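PDB 4P4M: DNA polymerase beta from Leishmania infantum, which catalyses template-directed addition of deoxyribonucleotides to a DNA primer and probably works in base excision repair. Local coordinates for residues 177-182 with 201-206. Sequence-based numbering, arbitrary orientation.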
ATOM      1  N   LYS A 177     -14.899  12.927  12.311  1.00 21.53           N
ATOM      2  CA  LYS A 177     -14.768  11.826  13.266  1.00 22.20           C
ATOM      3  C   LYS A 177     -15.218  10.464  12.733  1.00 23.50           C
ATOM      4  O   LYS A 177     -14.933   9.445  13.354  1.00 23.40           O
ATOM      5  CB  LYS A 177     -15.538  12.150  14.556  1.00 27.28           C
ATOM      6  CG  LYS A 177     -17.037  12.237  14.344  1.00 31.58           C
ATOM      7  CD  LYS A 177     -17.798  12.358  15.653  1.00 48.91           C
ATOM      8  CE  LYS A 177     -19.296  12.326  15.400  1.00 60.68           C
ATOM      9  NZ  LYS A 177     -20.067  12.121  16.654  1.00 76.81           N
ATOM     10  N   ASP A 178     -15.931  10.431  11.604  1.00 22.98           N
ATOM     11  CA  ASP A 178     -16.367   9.135  11.048  1.00 24.32           C
ATOM     12  C   ASP A 178     -15.207   8.313  10.476  1.00 22.16           C
ATOM     13  O   ASP A 178     -15.370   7.123  10.195  1.00 18.64           O
ATOM     14  CB  ASP A 178     -17.415   9.306   9.935  1.00 20.71           C
ATOM     15  CG  ASP A 178     -18.782   9.704  10.457  1.00 32.85           C
ATOM     16  OD1 ASP A 178     -19.046   9.530  11.660  1.00 30.94           O
ATOM     17  OD2 ASP A 178     -19.596  10.185   9.639  1.00 34.26           O
ATOM     18  N   PHE A 179     -14.052   8.949  10.275  1.00 21.44           N
ATOM     19  CA  PHE A 179     -12.913   8.291   9.634  1.00 18.84           C
ATOM     20  C   PHE A 179     -11.695   8.156  10.551  1.00 22.54           C
ATOM     21  O   PHE A 179     -11.552   8.892  11.522  1.00 22.23           O
ATOM     22  CB  PHE A 179     -12.522   9.031   8.341  1.00 17.16           C
ATOM     23  CG  PHE A 179     -13.440   8.742   7.182  1.00 19.52           C
ATOM     24  CD1 PHE A 179     -14.566   9.513   6.958  1.00 22.83           C
ATOM     25  CD2 PHE A 179     -13.174   7.682   6.321  1.00 22.71           C
ATOM     26  CE1 PHE A 179     -15.413   9.240   5.894  1.00 21.41           C
ATOM     27  CE2 PHE A 179     -14.013   7.410   5.252  1.00 22.77           C
ATOM     28  CZ  PHE A 179     -15.131   8.187   5.040  1.00 22.57           C
ATOM     29  N   SER A 180     -10.820   7.201  10.245  1.00 18.53           N
ATOM     30  CA  SER A 180      -9.560   7.092  10.973  1.00 20.06           C
ATOM     31  C   SER A 180      -8.398   6.683  10.062  1.00 22.97           C
ATOM     32  O   SER A 180      -8.610   6.141   8.970  1.00 16.49           O
ATOM     33  CB  SER A 180      -9.701   6.099  12.127  1.00 27.06           C
ATOM     34  OG  SER A 180      -9.905   4.798  11.622  1.00 31.33           O
ATOM     35  N   ILE A 181      -7.178   6.950  10.531  1.00 19.73           N
ATOM     36  CA  ILE A 181      -5.941   6.557   9.849  1.00 18.42           C
ATOM     37  C   ILE A 181      -5.106   5.647  10.750  1.00 20.82           C
ATOM     38  O   ILE A 181      -4.927   5.936  11.946  1.00 21.30           O
ATOM     39  CB  ILE A 181      -5.070   7.796   9.487  1.00 23.39           C
ATOM     40  CG1 ILE A 181      -5.711   8.619   8.371  1.00 22.76           C
ATOM     41  CG2 ILE A 181      -3.656   7.352   9.077  1.00 26.67           C
ATOM     42  CD1 ILE A 181      -5.510   8.034   6.966  1.00 25.55           C
ATOM     43  N   LEU A 182      -4.600   4.553  10.175  1.00 17.43           N
ATOM     44  CA  LEU A 182      -3.700   3.617  10.863  1.00 22.75           C
ATOM     45  C   LEU A 182      -2.478   3.357   9.974  1.00 24.03           C
ATOM     46  O   LEU A 182      -2.626   3.054   8.787  1.00 20.39           O
ATOM     47  CB  LEU A 182      -4.412   2.281  11.132  1.00 24.56           C
ATOM     48  CG  LEU A 182      -5.640   2.267  12.058  1.00 45.60           C
ATOM     49  CD1 LEU A 182      -6.621   1.141  11.704  1.00 50.34           C
ATOM     50  CD2 LEU A 182      -5.220   2.181  13.529  1.00 41.02           C
ATOM     51  N   LEU A 201      -7.002   3.961   5.445  1.00 14.49           N
ATOM     52  CA  LEU A 201      -8.072   4.908   5.727  1.00 13.16           C
ATOM     53  C   LEU A 201      -9.380   4.115   5.824  1.00 13.63           C
ATOM     54  O   LEU A 201      -9.706   3.351   4.922  1.00 15.94           O
ATOM     55  CB  LEU A 201      -8.143   5.940   4.597  1.00 15.02           C
ATOM     56  CG  LEU A 201      -9.307   6.934   4.599  1.00 16.84           C
ATOM     57  CD1 LEU A 201      -9.232   7.861   5.820  1.00 17.21           C
ATOM     58  CD2 LEU A 201      -9.332   7.734   3.292  1.00 18.76           C
ATOM     59  N   SER A 202     -10.126   4.280   6.913  1.00 15.48           N
ATOM     60  CA  SER A 202     -11.364   3.518   7.075  1.00 16.11           C
ATOM     61  C   SER A 202     -12.379   4.229   7.970  1.00 21.85           C
ATOM     62  O   SER A 202     -12.007   5.062   8.804  1.00 18.90           O
ATOM     63  CB  SER A 202     -11.058   2.130   7.650  1.00 23.01           C
ATOM     64  OG  SER A 202     -10.526   2.214   8.972  1.00 18.98           O
ATOM     65  N   ARG A 203     -13.660   3.905   7.794  1.00 17.83           N
ATOM     66  CA  ARG A 203     -14.703   4.433   8.678  1.00 16.90           C
ATOM     67  C   ARG A 203     -14.684   3.697  10.017  1.00 18.43           C
ATOM     68  O   ARG A 203     -14.403   2.499  10.076  1.00 21.45           O
ATOM     69  CB  ARG A 203     -16.088   4.329   8.015  1.00 19.35           C
ATOM     70  CG  ARG A 203     -16.284   5.325   6.847  1.00 20.85           C
ATOM     71  CD  ARG A 203     -17.595   5.050   6.078  1.00 20.30           C
ATOM     72  NE  ARG A 203     -18.813   5.385   6.837  1.00 20.25           N
ATOM     73  CZ  ARG A 203     -19.274   6.622   6.986  1.00 24.13           C
ATOM     74  NH1 ARG A 203     -18.614   7.640   6.443  1.00 24.29           N
ATOM     75  NH2 ARG A 203     -20.394   6.852   7.668  1.00 22.56           N
ATOM     76  N   THR A 204     -14.992   4.410  11.099  1.00 18.67           N
ATOM     77  CA  THR A 204     -14.937   3.813  12.427  1.00 22.90           C
ATOM     78  C   THR A 204     -16.142   2.904  12.688  1.00 25.23           C
ATOM     79  O   THR A 204     -17.153   2.963  11.977  1.00 22.32           O
ATOM     80  CB  THR A 204     -14.934   4.886  13.524  1.00 26.77           C
ATOM     81  OG1 THR A 204     -16.204   5.550  13.522  1.00 27.33           O
ATOM     82  CG2 THR A 204     -13.801   5.912  13.295  1.00 22.81           C
ATOM     83  N   LEU A 205     -16.040   2.088  13.734  1.00 23.32           N
ATOM     84  CA  LEU A 205     -17.157   1.242  14.160  1.00 26.11           C
ATOM     85  C   LEU A 205     -18.410   2.041  14.510  1.00 28.15           C
ATOM     86  O   LEU A 205     -19.522   1.562  14.316  1.00 29.43           O
ATOM     87  CB  LEU A 205     -16.744   0.354  15.337  1.00 34.18           C
ATOM     88  CG  LEU A 205     -15.866  -0.831  14.936  1.00 37.29           C
ATOM     89  CD1 LEU A 205     -15.213  -1.482  16.155  1.00 44.98           C
ATOM     90  CD2 LEU A 205     -16.687  -1.836  14.139  1.00 34.55           C
ATOM     91  N   ASP A 206     -18.231   3.264  15.001  1.00 25.85           N
ATOM     92  CA  ASP A 206     -19.360   4.131  15.361  1.00 28.28           C
ATOM     93  C   ASP A 206     -20.035   4.855  14.185  1.00 30.26           C
ATOM     94  O   ASP A 206     -21.160   5.319  14.315  1.00 30.57           O
ATOM     95  CB  ASP A 206     -18.923   5.184  16.387  1.00 40.11           C
ATOM     96  CG  ASP A 206     -18.701   4.601  17.766  1.00 64.12           C
ATOM     97  OD1 ASP A 206     -19.150   3.459  18.019  1.00 55.38           O
ATOM     98  OD2 ASP A 206     -18.083   5.297  18.602  1.00 77.28           O
TER
HETATM   99  O   HOH W   1     -16.516   7.853  14.957  1.00 29.33           O
HETATM  100  O   HOH W   2     -18.912  10.593   7.019  1.00 35.50           O
HETATM  101  O   HOH W   3      -7.901   3.082   9.492  1.00 21.63           O
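S180 and S202 form the hydrogen-bonded pair of an antiparallel strand pairing. S180 N gives a bond to S202 O (2.8 Å). The return bond, S202 N to S180 O, is longer at 3.2 Å. T204 N extends the pairing past the strand end by bonding D178 O (2.9 Å).

F179 and R203 are a non-hydrogen-bonded pair, with side chains on one face of the sheet. R203 CG lies over a face of the F179 ring, 3.8 Å from its centroid, as a CH-pi contact. The guanidinium stands almost upright to the ring, their planes 82° apart. A bend at chi3 (70°) turns the arginine back, bringing R203 NH1 to 3.6 Å from F179 CE1. On the same face, L201 CD1 touches I181 CD1 (3.9 Å) and also packs against F179 CD2.

The charged pair is loose. D178 OD2 and R203 NH2 make a long salt bridge (4.0 Å), while a water joins OD2 to R203 NH1. NH2 also bonds P208 O. A second water links K177 O with T204 OG1.

The contact joins two palm-sheet strands. Strand 193-203 also carries the magnesium ligands D196 and D198. The I181 side chain lies about 10 Å from that of D198. Strand 270-277 flanks 193-203 in parallel. C171 of helix 157-175 touches F179, I181 and L201. Helix 219-229 adds V219 against F179 and F223 against I181.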